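Local coordinates for TIR protein (Paracoccus denitrificans PD1222, PDB 3H16), which is a bacterial TIR-domain protein whose domain folds as a parallel beta sheet flanked by helices, at residues B[83-88]-B[122-127]. Sequence-based numbering, arbitrary orientation.
Sequences THFFKK and ASFSPT
Phe86 and Phe124 mark the nearest backbone approach between the short helix 83-86 and the end of helix 118-124, their CA atoms 6.3 Å apart. Only three side chains meet here, all phenylalanines: Phe85 and Phe86 on one side and Phe124 on the other. They form an aromatic cluster held by apolar contact. Phe124 contributes the most surface, and its CB is directed toward segment 83-88. Its CG is anti to the backbone N (chi1 166°), which carries the ring across to both partners. The Phe86 and Phe124 rings lie near parallel, with planes at 26° and centroids 4.5 Å apart. The offset is large, and only their rims lie over one another. Phe86 CD1 lies over one face of the Phe124 ring, displaced toward its rim. In return, Phe124 CB sits over a face of Phe86, 3.9 Å from the ring centroid, as a CH-pi contact. The two rings are modelled too close at one point, so the exact offset is doubtful. Phe85 is a looser partner. Its CE1 comes within 3.8 Å of Phe124 CZ, and the two rings meet obliquely with planes at 80°. Beyond the cluster, Lys88 folds back so that NZ donates a 2.8 Å hydrogen bond to His84 O, from above the carbonyl plane. The same amine forms a salt bridge with Glu30. Helix 83-86 follows strand 74-81 of the parallel sheet, and helix 118-124 comes after the next strand, 109-113. The contact therefore joins helical elements that follow two adjacent strands in the alpha/beta fold of a TIR domain. Phe85 reaches Val79 of strand 74-81 and Ala28 of strand 21-28 and meets the Trp90 ring, while Phe86 also touches Leu81 of strand 74-81 and the loop residue Val116.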
loop_
_atom_site.group_PDB
_atom_site.type_symbol
_atom_site.label_atom_id
_atom_site.label_comp_id
_atom_site.label_asym_id
_atom_site.label_seq_id
_atom_site.Cartn_x
_atom_site.Cartn_y
_atom_site.Cartn_z
ATOM N N THR B 83 21.088 -1.386 -7.566
ATOM C CA THR B 83 22.057 -2.250 -8.218
ATOM C C THR B 83 23.139 -2.653 -7.225
ATOM O O THR B 83 23.551 -3.812 -7.201
ATOM C CB THR B 83 22.725 -1.538 -9.396
ATOM O OG1 THR B 83 21.728 -1.198 -10.362
ATOM C CG2 THR B 83 23.770 -2.433 -10.047
ATOM N N HIS B 84 23.599 -1.689 -6.425
ATOM C CA HIS B 84 24.637 -1.913 -5.409
ATOM C C HIS B 84 24.235 -2.960 -4.394
ATOM O O HIS B 84 25.056 -3.768 -3.963
ATOM C CB HIS B 84 24.948 -0.623 -4.647
ATOM C CG HIS B 84 25.641 0.411 -5.468
ATOM N ND1 HIS B 84 26.875 0.197 -6.045
ATOM C CD2 HIS B 84 25.277 1.669 -5.809
ATOM C CE1 HIS B 84 27.242 1.279 -6.705
ATOM N NE2 HIS B 84 26.291 2.187 -6.578
ATOM N N PHE B 85 22.972 -2.931 -3.988
ATOM C CA PHE B 85 22.504 -3.903 -3.018
ATOM C C PHE B 85 22.339 -5.246 -3.722
ATOM O O PHE B 85 22.454 -6.305 -3.096
ATOM C CB PHE B 85 21.192 -3.430 -2.397
ATOM C CG PHE B 85 20.547 -4.436 -1.492
ATOM C CD1 PHE B 85 19.694 -5.407 -2.006
ATOM C CD2 PHE B 85 20.762 -4.393 -0.120
ATOM C CE1 PHE B 85 19.062 -6.314 -1.170
ATOM C CE2 PHE B 85 20.134 -5.300 0.731
ATOM C CZ PHE B 85 19.278 -6.263 0.204
ATOM N N PHE B 86 22.085 -5.206 -5.028
ATOM C CA PHE B 86 21.923 -6.444 -5.787
ATOM C C PHE B 86 23.260 -7.125 -6.067
ATOM O O PHE B 86 23.365 -8.351 -5.996
ATOM C CB PHE B 86 21.211 -6.196 -7.122
ATOM C CG PHE B 86 19.789 -5.734 -6.984
ATOM C CD1 PHE B 86 19.060 -6.005 -5.832
ATOM C CD2 PHE B 86 19.160 -5.073 -8.034
ATOM C CE1 PHE B 86 17.715 -5.625 -5.728
ATOM C CE2 PHE B 86 17.823 -4.693 -7.944
ATOM C CZ PHE B 86 17.098 -4.973 -6.783
ATOM N N LYS B 87 24.279 -6.332 -6.376
ATOM C CA LYS B 87 25.586 -6.879 -6.676
ATOM C C LYS B 87 26.312 -7.456 -5.478
ATOM O O LYS B 87 27.488 -7.783 -5.573
ATOM C CB LYS B 87 26.457 -5.823 -7.356
ATOM C CG LYS B 87 25.953 -5.440 -8.741
ATOM C CD LYS B 87 26.999 -4.685 -9.542
ATOM C CE LYS B 87 26.502 -4.384 -10.948
ATOM N NZ LYS B 87 27.523 -3.648 -11.739
ATOM N N LYS B 88 25.617 -7.590 -4.353
ATOM C CA LYS B 88 26.243 -8.158 -3.161
ATOM C C LYS B 88 26.143 -9.687 -3.167
ATOM O O LYS B 88 26.807 -10.361 -2.380
ATOM C CB LYS B 88 25.589 -7.606 -1.886
ATOM C CG LYS B 88 25.870 -6.135 -1.592
ATOM C CD LYS B 88 27.307 -5.914 -1.163
ATOM C CE LYS B 88 27.608 -4.448 -0.990
ATOM N NZ LYS B 88 27.269 -3.734 -2.232
ATOM N N ALA B 122 13.732 -8.495 -10.930
ATOM C CA ALA B 122 13.412 -9.907 -11.135
ATOM C C ALA B 122 14.662 -10.784 -11.177
ATOM O O ALA B 122 14.652 -11.897 -10.650
ATOM C CB ALA B 122 12.605 -10.101 -12.428
ATOM N N SER B 123 15.726 -10.294 -11.814
ATOM C CA SER B 123 16.978 -11.047 -11.911
ATOM C C SER B 123 17.549 -11.343 -10.530
ATOM O O SER B 123 18.102 -12.418 -10.283
ATOM C CB SER B 123 18.017 -10.277 -12.717
ATOM O OG SER B 123 17.773 -10.403 -14.101
ATOM N N PHE B 124 17.414 -10.380 -9.629
ATOM C CA PHE B 124 17.915 -10.546 -8.281
ATOM C C PHE B 124 16.975 -11.429 -7.468
ATOM O O PHE B 124 17.417 -12.366 -6.800
ATOM C CB PHE B 124 18.061 -9.178 -7.614
ATOM C CG PHE B 124 18.242 -9.245 -6.127
ATOM C CD1 PHE B 124 19.365 -9.855 -5.574
ATOM C CD2 PHE B 124 17.286 -8.698 -5.274
ATOM C CE1 PHE B 124 19.535 -9.917 -4.192
ATOM C CE2 PHE B 124 17.445 -8.752 -3.890
ATOM C CZ PHE B 124 18.573 -9.364 -3.347
ATOM N N SER B 125 15.676 -11.136 -7.538
ATOM C CA SER B 125 14.676 -11.880 -6.783
ATOM C C SER B 125 13.288 -11.757 -7.402
ATOM O O SER B 125 12.648 -10.713 -7.297
ATOM C CB SER B 125 14.633 -11.365 -5.342
ATOM O OG SER B 125 13.589 -11.974 -4.603
ATOM N N PRO B 126 12.797 -12.836 -8.035
ATOM C CA PRO B 126 11.479 -12.865 -8.679
ATOM C C PRO B 126 10.346 -12.398 -7.767
ATOM O O PRO B 126 9.528 -11.564 -8.156
ATOM C CB PRO B 126 11.321 -14.330 -9.074
ATOM C CG PRO B 126 12.748 -14.773 -9.298
ATOM C CD PRO B 126 13.467 -14.147 -8.146
ATOM N N THR B 127 10.297 -12.938 -6.555
ATOM C CA THR B 127 9.248 -12.574 -5.607
ATOM C C THR B 127 9.248 -11.069 -5.318
ATOM O O THR B 127 8.194 -10.434 -5.254
ATOM C CB THR B 127 9.415 -13.352 -4.277
ATOM O OG1 THR B 127 9.535 -14.751 -4.561
ATOM C CG2 THR B 127 8.211 -13.140 -3.363
#